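Local coordinates for protein thiol-disulfide isomerase and thioredoxins (Corynebacterium glutamicum, PDB 3LOR) that probably acts as a thioredoxin-fold thiol-disulfide oxidoreductase or isomerase of the TlpA-like family and can bind calcium, at residues A[34-39]-A[122-127]; A[9-14]-A[114-119]; A[56-61]-A[93-98]. All blocks are in the same frame, centred on the assembly; numbering follows the deposited sequence.

Interaction 1 of 3, residues A[34-39]-A[122-127]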
loop_
_atom_site.group_PDB
_atom_site.type_symbol
_atom_site.label_atom_id
_atom_site.label_comp_id
_atom_site.label_asym_id
_atom_site.label_seq_id
_atom_site.Cartn_x
_atom_site.Cartn_y
_atom_site.Cartn_z
ATOM N N VAL A 34 6.434 15.594 -19.261
ATOM C CA VAL A 34 6.710 15.338 -17.883
ATOM C C VAL A 34 8.178 15.088 -17.724
ATOM O O VAL A 34 8.676 14.162 -18.264
ATOM C CB VAL A 34 5.929 14.112 -17.380
ATOM C CG1 VAL A 34 6.226 13.804 -15.979
ATOM C CG2 VAL A 34 4.511 14.294 -17.579
ATOM N N VAL A 35 8.867 15.896 -16.962
ATOM C CA VAL A 35 10.252 15.645 -16.731
ATOM C C VAL A 35 10.479 15.245 -15.302
ATOM O O VAL A 35 10.185 15.981 -14.413
ATOM C CB VAL A 35 11.126 16.870 -17.070
ATOM C CG1 VAL A 35 12.524 16.559 -16.959
ATOM C CG2 VAL A 35 10.817 17.408 -18.403
ATOM N N GLU A 36 11.014 14.063 -15.114
ATOM C CA GLU A 36 11.318 13.549 -13.814
ATOM C C GLU A 36 12.786 13.760 -13.510
ATOM O O GLU A 36 13.615 13.131 -14.058
ATOM C CB GLU A 36 10.938 12.072 -13.740
ATOM C CG GLU A 36 11.094 11.419 -12.411
ATOM C CD GLU A 36 10.027 11.804 -11.384
ATOM O OE1 GLU A 36 10.360 12.002 -10.240
ATOM O OE2 GLU A 36 8.856 11.891 -11.719
ATOM N N VAL A 37 13.067 14.654 -12.597
ATOM C CA VAL A 37 14.410 14.989 -12.207
ATOM C C VAL A 37 14.843 14.148 -11.020
ATOM O O VAL A 37 14.254 14.200 -9.993
ATOM C CB VAL A 37 14.505 16.482 -11.864
ATOM C CG1 VAL A 37 15.883 16.891 -11.641
ATOM C CG2 VAL A 37 13.942 17.296 -12.907
ATOM N N PHE A 38 15.857 13.335 -11.196
ATOM C CA PHE A 38 16.184 12.350 -10.206
ATOM C C PHE A 38 17.654 12.119 -9.961
ATOM O O PHE A 38 18.470 12.469 -10.750
ATOM C CB PHE A 38 15.513 11.029 -10.527
ATOM C CG PHE A 38 16.128 10.309 -11.654
ATOM C CD1 PHE A 38 16.881 9.207 -11.431
ATOM C CD2 PHE A 38 15.964 10.744 -12.938
ATOM C CE1 PHE A 38 17.431 8.567 -12.451
ATOM C CE2 PHE A 38 16.519 10.099 -13.952
ATOM C CZ PHE A 38 17.254 9.018 -13.727
ATOM N N GLN A 39 17.949 11.493 -8.845
ATOM C CA GLN A 39 19.246 10.913 -8.591
ATOM C C GLN A 39 19.027 9.424 -8.421
ATOM O O GLN A 39 18.075 9.021 -7.825
ATOM C CB GLN A 39 19.926 11.523 -7.362
ATOM C CG GLN A 39 20.761 12.722 -7.644
ATOM C CD GLN A 39 21.474 13.296 -6.455
ATOM O OE1 GLN A 39 22.404 14.022 -6.617
ATOM N NE2 GLN A 39 21.045 12.972 -5.275
ATOM N N PRO A 122 13.548 14.140 -5.485
ATOM C CA PRO A 122 12.984 14.253 -6.818
ATOM C C PRO A 122 12.266 15.544 -7.092
ATOM O O PRO A 122 11.759 16.165 -6.224
ATOM C CB PRO A 122 12.000 13.115 -6.852
ATOM C CG PRO A 122 11.642 12.896 -5.487
ATOM C CD PRO A 122 12.838 13.137 -4.696
ATOM N N SER A 123 12.241 15.925 -8.342
ATOM C CA SER A 123 11.426 17.001 -8.800
ATOM C C SER A 123 10.699 16.636 -10.067
ATOM O O SER A 123 11.146 15.844 -10.819
ATOM C CB SER A 123 12.245 18.242 -9.024
ATOM O OG SER A 123 12.504 18.871 -7.835
ATOM N N ILE A 124 9.564 17.255 -10.279
ATOM C CA ILE A 124 8.867 17.159 -11.526
ATOM C C ILE A 124 8.729 18.494 -12.198
ATOM O O ILE A 124 8.507 19.466 -11.571
ATOM C CB ILE A 124 7.524 16.506 -11.364
ATOM C CG1 ILE A 124 7.686 15.179 -10.697
ATOM C CG2 ILE A 124 6.951 16.158 -12.641
ATOM C CD1 ILE A 124 6.477 14.411 -10.726
ATOM N N ILE A 125 8.920 18.511 -13.486
ATOM C CA ILE A 125 8.623 19.640 -14.268
ATOM C C ILE A 125 7.577 19.209 -15.273
ATOM O O ILE A 125 7.775 18.262 -15.993
ATOM C CB ILE A 125 9.881 20.147 -14.995
ATOM C CG1 ILE A 125 10.985 20.507 -14.025
ATOM C CG2 ILE A 125 9.580 21.295 -15.852
ATOM C CD1 ILE A 125 12.237 20.780 -14.667
ATOM N N LEU A 126 6.473 19.931 -15.313
ATOM C CA LEU A 126 5.478 19.766 -16.350
ATOM C C LEU A 126 5.454 20.915 -17.306
ATOM O O LEU A 126 5.442 22.019 -16.915
ATOM C CB LEU A 126 4.101 19.568 -15.781
ATOM C CG LEU A 126 3.914 18.511 -14.728
ATOM C CD1 LEU A 126 2.626 18.639 -14.086
ATOM C CD2 LEU A 126 4.135 17.162 -15.226
ATOM N N ALA A 127 5.489 20.607 -18.573
ATOM C CA ALA A 127 5.312 21.578 -19.614
ATOM C C ALA A 127 4.101 21.252 -20.453
ATOM O O ALA A 127 3.726 20.131 -20.588
ATOM C CB ALA A 127 6.511 21.676 -20.454
#
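The N-H of Val35 points at Ile125 O over 2.8 Å in a nearly straight bond of 171°, and the return bond runs from Ile125 N to Val35 O. Two residues on, Val37 and Ser123 exchange the same pair of bonds, with Val37 N 2.9 Å from Ser123 O. Val35 O also receives a CA-H...O contact from Ile124 CA at 3.4 Å. The non-hydrogen-bonded pairs Val34-Leu126 and Glu36-Ile124 alternate with these, and their side chains share the opposite face of the sheet from Val35, Val37, Ser123 and Ile125. There CG2 of Val34, held beside its own backbone N by a chi1 of 178°, meets Leu126 CD2 at 3.7 Å, and CG1 of the same valine lies alongside Ile124 CG2. Glu36 bends at chi2 (74°), which folds its buried carboxylate back across Ile124: OE2 lies 3.6 Å from Ile124 CD1, while OE1 approaches Pro122 CB. Helix 143-154 covers Val34 and Leu126, and helix 43-59 covers Glu36 and Pro122. On the other face Val37 CG2 reaches Ile125 CD1. The antiparallel pairing of these two central strands, with a cis-proline just before strand 123-127 packing against Cys45 of a CxxC sequence that is probably the redox site, is characteristic of the thioredoxin fold.

Interaction 2 of 3, residues A[9-14]-A[114-119]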
loop_
_atom_site.group_PDB
_atom_site.type_symbol
_atom_site.label_atom_id
_atom_site.label_comp_id
_atom_site.label_asym_id
_atom_site.label_seq_id
_atom_site.Cartn_x
_atom_site.Cartn_y
_atom_site.Cartn_z
ATOM N N LEU A 9 9.937 28.820 -21.548
ATOM C CA LEU A 9 9.935 27.572 -22.277
ATOM C C LEU A 9 10.792 26.538 -21.623
ATOM O O LEU A 9 11.764 26.850 -21.026
ATOM C CB LEU A 9 10.411 27.779 -23.691
ATOM C CG LEU A 9 9.637 28.703 -24.599
ATOM C CD1 LEU A 9 10.485 29.138 -25.695
ATOM C CD2 LEU A 9 8.475 28.033 -25.150
ATOM N N LEU A 10 10.443 25.292 -21.775
ATOM C CA LEU A 10 11.287 24.255 -21.289
ATOM C C LEU A 10 12.520 24.120 -22.174
ATOM O O LEU A 10 12.415 23.947 -23.348
ATOM C CB LEU A 10 10.500 22.976 -21.270
ATOM C CG LEU A 10 11.206 21.701 -20.927
ATOM C CD1 LEU A 10 11.550 21.697 -19.523
ATOM C CD2 LEU A 10 10.366 20.565 -21.234
ATOM N N GLU A 11 13.682 24.234 -21.558
ATOM C CA GLU A 11 14.958 24.043 -22.199
ATOM C C GLU A 11 15.899 23.202 -21.364
ATOM O O GLU A 11 16.573 23.692 -20.490
ATOM C CB GLU A 11 15.627 25.370 -22.506
ATOM C CG GLU A 11 14.759 26.456 -23.018
ATOM C CD GLU A 11 14.612 26.417 -24.501
ATOM O OE1 GLU A 11 14.109 27.361 -25.082
ATOM O OE2 GLU A 11 15.004 25.422 -25.069
ATOM N N LEU A 12 15.952 21.928 -21.653
ATOM C CA LEU A 12 16.861 21.067 -20.972
ATOM C C LEU A 12 18.266 21.363 -21.423
ATOM O O LEU A 12 18.471 21.538 -22.577
ATOM C CB LEU A 12 16.505 19.639 -21.296
ATOM C CG LEU A 12 15.136 19.182 -20.842
ATOM C CD1 LEU A 12 14.916 17.771 -21.065
ATOM C CD2 LEU A 12 14.948 19.506 -19.432
ATOM N N ASP A 13 19.228 21.434 -20.516
ATOM C CA ASP A 13 20.618 21.478 -20.913
ATOM C C ASP A 13 21.161 20.095 -20.678
ATOM O O ASP A 13 21.284 19.678 -19.575
ATOM C CB ASP A 13 21.439 22.488 -20.116
ATOM C CG ASP A 13 20.931 23.908 -20.190
ATOM O OD1 ASP A 13 20.505 24.404 -21.214
ATOM O OD2 ASP A 13 20.990 24.556 -19.166
ATOM N N VAL A 14 21.477 19.384 -21.740
ATOM C CA VAL A 14 21.826 17.983 -21.634
ATOM C C VAL A 14 23.243 17.613 -22.031
ATOM O O VAL A 14 23.648 17.877 -23.120
ATOM C CB VAL A 14 20.903 17.210 -22.543
ATOM C CG1 VAL A 14 21.222 15.793 -22.594
ATOM C CG2 VAL A 14 19.517 17.478 -22.200
ATOM N N LYS A 114 20.219 24.186 -11.797
ATOM C CA LYS A 114 20.508 25.566 -11.460
ATOM C C LYS A 114 19.565 26.535 -12.125
ATOM O O LYS A 114 19.015 27.393 -11.521
ATOM C CB LYS A 114 21.893 25.906 -11.957
ATOM C CG LYS A 114 22.728 26.751 -11.059
ATOM C CD LYS A 114 22.023 27.905 -10.460
ATOM C CE LYS A 114 22.973 28.984 -10.081
ATOM N NZ LYS A 114 22.738 29.393 -8.724
ATOM N N LYS A 115 19.363 26.334 -13.399
ATOM C CA LYS A 115 18.581 27.210 -14.213
ATOM C C LYS A 115 17.157 27.316 -13.687
ATOM O O LYS A 115 16.605 28.369 -13.638
ATOM C CB LYS A 115 18.585 26.631 -15.613
ATOM C CG LYS A 115 17.977 27.426 -16.660
ATOM C CD LYS A 115 17.552 26.551 -17.847
ATOM C CE LYS A 115 18.575 26.504 -18.884
ATOM N NZ LYS A 115 18.089 26.080 -20.180
ATOM N N TYR A 116 16.564 26.215 -13.278
ATOM C CA TYR A 116 15.211 26.252 -12.817
ATOM C C TYR A 116 15.132 26.304 -11.322
ATOM O O TYR A 116 14.078 26.237 -10.743
ATOM C CB TYR A 116 14.401 25.113 -13.400
ATOM C CG TYR A 116 14.309 25.179 -14.892
ATOM C CD1 TYR A 116 13.919 26.321 -15.528
ATOM C CD2 TYR A 116 14.650 24.114 -15.656
ATOM C CE1 TYR A 116 13.850 26.367 -16.849
ATOM C CE2 TYR A 116 14.585 24.160 -16.959
ATOM C CZ TYR A 116 14.196 25.273 -17.560
ATOM O OH TYR A 116 14.139 25.296 -18.878
ATOM N N ARG A 117 16.288 26.398 -10.722
ATOM C CA ARG A 117 16.406 26.458 -9.296
ATOM C C ARG A 117 15.661 25.387 -8.510
ATOM O O ARG A 117 14.972 25.672 -7.589
ATOM C CB ARG A 117 16.287 27.874 -8.732
ATOM C CG ARG A 117 14.951 28.468 -8.672
ATOM C CD ARG A 117 15.021 29.975 -8.460
ATOM N NE ARG A 117 15.533 30.673 -9.627
ATOM C CZ ARG A 117 16.072 31.884 -9.616
ATOM N NH1 ARG A 117 16.516 32.406 -10.730
ATOM N NH2 ARG A 117 16.175 32.570 -8.493
ATOM N N LEU A 118 15.856 24.143 -8.899
ATOM C CA LEU A 118 15.292 23.043 -8.188
ATOM C C LEU A 118 15.860 22.914 -6.805
ATOM O O LEU A 118 17.002 23.118 -6.582
ATOM C CB LEU A 118 15.443 21.744 -8.966
ATOM C CG LEU A 118 15.125 21.797 -10.434
ATOM C CD1 LEU A 118 15.413 20.517 -11.078
ATOM C CD2 LEU A 118 13.714 22.213 -10.701
ATOM N N GLU A 119 14.996 22.594 -5.881
ATOM C CA GLU A 119 15.331 22.346 -4.518
ATOM C C GLU A 119 16.128 21.088 -4.293
ATOM O O GLU A 119 16.761 20.957 -3.314
ATOM C CB GLU A 119 14.076 22.322 -3.679
ATOM C CG GLU A 119 13.238 23.515 -3.854
ATOM C CD GLU A 119 11.992 23.505 -3.014
ATOM O OE1 GLU A 119 12.084 23.232 -1.810
ATOM O OE2 GLU A 119 10.918 23.795 -3.551
#
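Lys115 and Tyr116 reach from the end of helix 111-115 to the loop 9-14. From CB the lysine chain leaves with CG anti to the backbone N (chi1 -173°), and CD lies over one face of the Tyr116 ring, 3.6 Å above its plane and offset toward the rim. A bend at chi3 then sends CE to Asp13, where it passes 3.1 Å from Asp13 OD2, and NZ at the tip is gripped twice: it donates to Glu11 O at 2.8 Å, tilted from the carbonyl plane, and forms a salt bridge with Asp13 OD1 at 3.1 Å. The ammonium meets OD1 from above the carboxylate plane, 40° out of it. The other carboxylate oxygen, OD2, is hydrogen-bonded to Ser111 OG, so one aspartate is tied to both ends of the short helix. That helix closes in a Schellman motif, with Arg117 at positive phi and its N bonded to Lys114 O, in the connection leading to the cis-proline strand of the thioredoxin fold. Glu11, Leu12 and Asp13 are residues at which calcium is bound in a structure of this protein; in this chain, which carries no calcium, the Glu11 carbonyl and the Asp13 carboxylate face the lysine. The nearby positive charge would probably favour the ionised form of Asp13. Tyr116 runs beside the lysine and offers OH to the N-H of Glu11, 2.9 Å from Glu11 N and with an angle of 161° at the hydrogen. Its ring continues inward to Ile133 of strand 133-138, and Leu10 leans on the same isoleucine.

Interaction 3 of 3, residues A[56-61]-A[93-98]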
loop_
_atom_site.group_PDB
_atom_site.type_symbol
_atom_site.label_atom_id
_atom_site.label_comp_id
_atom_site.label_asym_id
_atom_site.label_seq_id
_atom_site.Cartn_x
_atom_site.Cartn_y
_atom_site.Cartn_z
ATOM N N ILE A 56 3.377 6.499 -15.602
ATOM C CA ILE A 56 2.866 7.407 -16.566
ATOM C C ILE A 56 3.213 6.922 -17.962
ATOM O O ILE A 56 2.398 6.893 -18.809
ATOM C CB ILE A 56 3.471 8.785 -16.394
ATOM C CG1 ILE A 56 3.017 9.437 -15.109
ATOM C CG2 ILE A 56 3.090 9.652 -17.501
ATOM C CD1 ILE A 56 3.805 10.619 -14.754
ATOM N N HIS A 57 4.441 6.515 -18.146
ATOM C CA HIS A 57 4.919 6.070 -19.416
ATOM C C HIS A 57 4.154 4.853 -19.940
ATOM O O HIS A 57 3.847 4.787 -21.077
ATOM C CB HIS A 57 6.382 5.751 -19.284
ATOM C CG HIS A 57 6.992 5.163 -20.501
ATOM N ND1 HIS A 57 7.186 5.870 -21.654
ATOM C CD2 HIS A 57 7.480 3.931 -20.738
ATOM C CE1 HIS A 57 7.768 5.106 -22.544
ATOM N NE2 HIS A 57 7.960 3.924 -22.012
ATOM N N ARG A 58 3.891 3.895 -19.086
ATOM C CA ARG A 58 3.088 2.746 -19.417
ATOM C C ARG A 58 1.630 3.024 -19.651
ATOM O O ARG A 58 1.049 2.484 -20.521
ATOM C CB ARG A 58 3.281 1.660 -18.368
ATOM C CG ARG A 58 4.716 1.191 -18.281
ATOM C CD ARG A 58 4.908 0.052 -17.327
ATOM N NE ARG A 58 6.279 -0.162 -16.876
ATOM C CZ ARG A 58 7.346 -0.293 -17.656
ATOM N NH1 ARG A 58 7.244 -0.202 -18.955
ATOM N NH2 ARG A 58 8.531 -0.493 -17.135
HETATM N N MSE A 59 1.033 3.832 -18.814
HETATM C CA MSE A 59 -0.333 4.290 -18.967
HETATM C C MSE A 59 -0.748 5.277 -20.042
HETATM O O MSE A 59 -1.852 5.246 -20.461
HETATM C CB MSE A 59 -0.936 4.660 -17.638
HETATM C CG MSE A 59 -0.822 3.534 -16.682
HETATM SE SE MSE A 59 -1.885 3.731 -15.232
HETATM C CE MSE A 59 -3.392 2.887 -15.947
ATOM N N ILE A 60 0.087 6.221 -20.394
ATOM C CA ILE A 60 -0.323 7.223 -21.324
ATOM C C ILE A 60 0.527 7.158 -22.540
ATOM O O ILE A 60 1.707 7.059 -22.460
ATOM C CB ILE A 60 -0.256 8.601 -20.733
ATOM C CG1 ILE A 60 -1.063 8.672 -19.466
ATOM C CG2 ILE A 60 -0.785 9.610 -21.683
ATOM C CD1 ILE A 60 -1.031 9.948 -18.906
ATOM N N ASP A 61 -0.111 7.212 -23.674
ATOM C CA ASP A 61 0.564 7.138 -24.924
ATOM C C ASP A 61 1.440 8.346 -25.217
ATOM O O ASP A 61 1.120 9.430 -24.861
ATOM C CB ASP A 61 -0.455 6.973 -26.032
ATOM C CG ASP A 61 0.150 6.423 -27.265
ATOM O OD1 ASP A 61 0.572 5.283 -27.237
ATOM O OD2 ASP A 61 0.249 7.158 -28.225
ATOM N N GLY A 93 14.291 -1.363 -15.133
ATOM C CA GLY A 93 13.458 -1.391 -16.304
ATOM C C GLY A 93 12.899 -0.096 -16.817
ATOM O O GLY A 93 11.833 -0.066 -17.329
ATOM N N ILE A 94 13.656 0.972 -16.730
ATOM C CA ILE A 94 13.159 2.251 -17.192
ATOM C C ILE A 94 13.203 2.289 -18.703
ATOM O O ILE A 94 14.195 2.081 -19.299
ATOM C CB ILE A 94 13.966 3.409 -16.606
ATOM C CG1 ILE A 94 13.718 3.546 -15.117
ATOM C CG2 ILE A 94 13.661 4.693 -17.303
ATOM C CD1 ILE A 94 14.816 4.094 -14.413
ATOM N N LYS A 95 12.077 2.507 -19.322
ATOM C CA LYS A 95 12.036 2.512 -20.753
ATOM C C LYS A 95 11.853 3.872 -21.408
ATOM O O LYS A 95 11.899 3.976 -22.584
ATOM C CB LYS A 95 10.986 1.530 -21.222
ATOM C CG LYS A 95 11.463 0.144 -21.180
ATOM C CD LYS A 95 10.330 -0.777 -21.322
ATOM C CE LYS A 95 10.785 -2.185 -21.637
ATOM N NZ LYS A 95 9.917 -2.926 -22.616
ATOM N N PHE A 96 11.610 4.900 -20.632
ATOM C CA PHE A 96 11.511 6.240 -21.142
ATOM C C PHE A 96 12.863 6.867 -21.363
ATOM O O PHE A 96 13.816 6.473 -20.808
ATOM C CB PHE A 96 10.601 7.095 -20.258
ATOM C CG PHE A 96 11.014 7.191 -18.836
ATOM C CD1 PHE A 96 10.377 6.481 -17.882
ATOM C CD2 PHE A 96 12.006 8.025 -18.447
ATOM C CE1 PHE A 96 10.724 6.608 -16.607
ATOM C CE2 PHE A 96 12.345 8.124 -17.165
ATOM C CZ PHE A 96 11.707 7.424 -16.257
ATOM N N PRO A 97 12.941 7.876 -22.173
ATOM C CA PRO A 97 14.234 8.483 -22.435
ATOM C C PRO A 97 14.834 9.210 -21.221
ATOM O O PRO A 97 14.177 9.901 -20.504
ATOM C CB PRO A 97 13.943 9.428 -23.573
ATOM C CG PRO A 97 12.633 9.171 -23.967
ATOM C CD PRO A 97 11.897 8.466 -22.986
ATOM N N VAL A 98 16.101 8.977 -21.003
ATOM C CA VAL A 98 16.797 9.520 -19.885
ATOM C C VAL A 98 17.937 10.380 -20.349
ATOM O O VAL A 98 18.729 9.973 -21.128
ATOM C CB VAL A 98 17.345 8.436 -19.034
ATOM C CG1 VAL A 98 18.030 8.980 -17.914
ATOM C CG2 VAL A 98 16.306 7.503 -18.643
#
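The imidazole of His57 carries the CB of Phe96 over one face: the carbon stands 4.1 Å from the centroid of the His57 ring and 17° off the ring normal, a CH-pi contact offset toward the rim. Lys95 CB approaches the same imidazole obliquely, 3.9 Å from His57 NE2, and the two side chains cross at about a right angle. The histidine projects toward the loop because its CG stands anti to the backbone N. In Phe96, by contrast, CG sits between the backbone N and the carbonyl carbon (chi1 58°), which turns the ring away from the histidine and inward, leaving CB to make the contact. Ile94 CG2 lies over the centre of one face of that phenyl ring, 3.4 Å above its plane.

The second flat group is the Arg58 guanidinium, approached at its edge. Lys95 CD lies in its plane, 3.9 Å from Arg58 NH1, and Gly93 O receives a weak hydrogen bond from Arg58 NH2 at 3.3 Å, bent to 131°. Extended from CG to NE, the arginine spans the gap to the Schellman turn at Gly93 that terminates helix 82-91. Of the lysine, CD alone meets the guanidinium edge, while the ammonium leads away.

The contact thus joins the C-terminal end of helix 43-59 to the loop between helix 82-91 and strand 98-101, with Phe96 reaching Val67 of strand 65-71 beneath and Ile56 and Ile60 packing against Phe144 and Leu148 of a second subunit.

Overall arrangement
Interaction 1 pairs two central strands of the mixed sheet and lies about 3 Å from the centre of the chain. The other two contacts lie nearer the surface, on opposite sides of that centre, with their own centres about 21 Å apart. Interaction 2, about 10 Å from interaction 1 between centres, touches it through Leu10, Tyr116 and Leu118 packing on Ile125 and Val37. Interaction 3, about 13 Å away, meets it where Ile56 lies on Val34 and Val98 on Phe38. Along the chain the segments of interactions 1 and 2 alternate, while both segments of interaction 3 fall between residues 39 and 122. Interaction 1 is part of the sheet core, and interactions 2 and 3 fasten peripheral loops and helix ends around it.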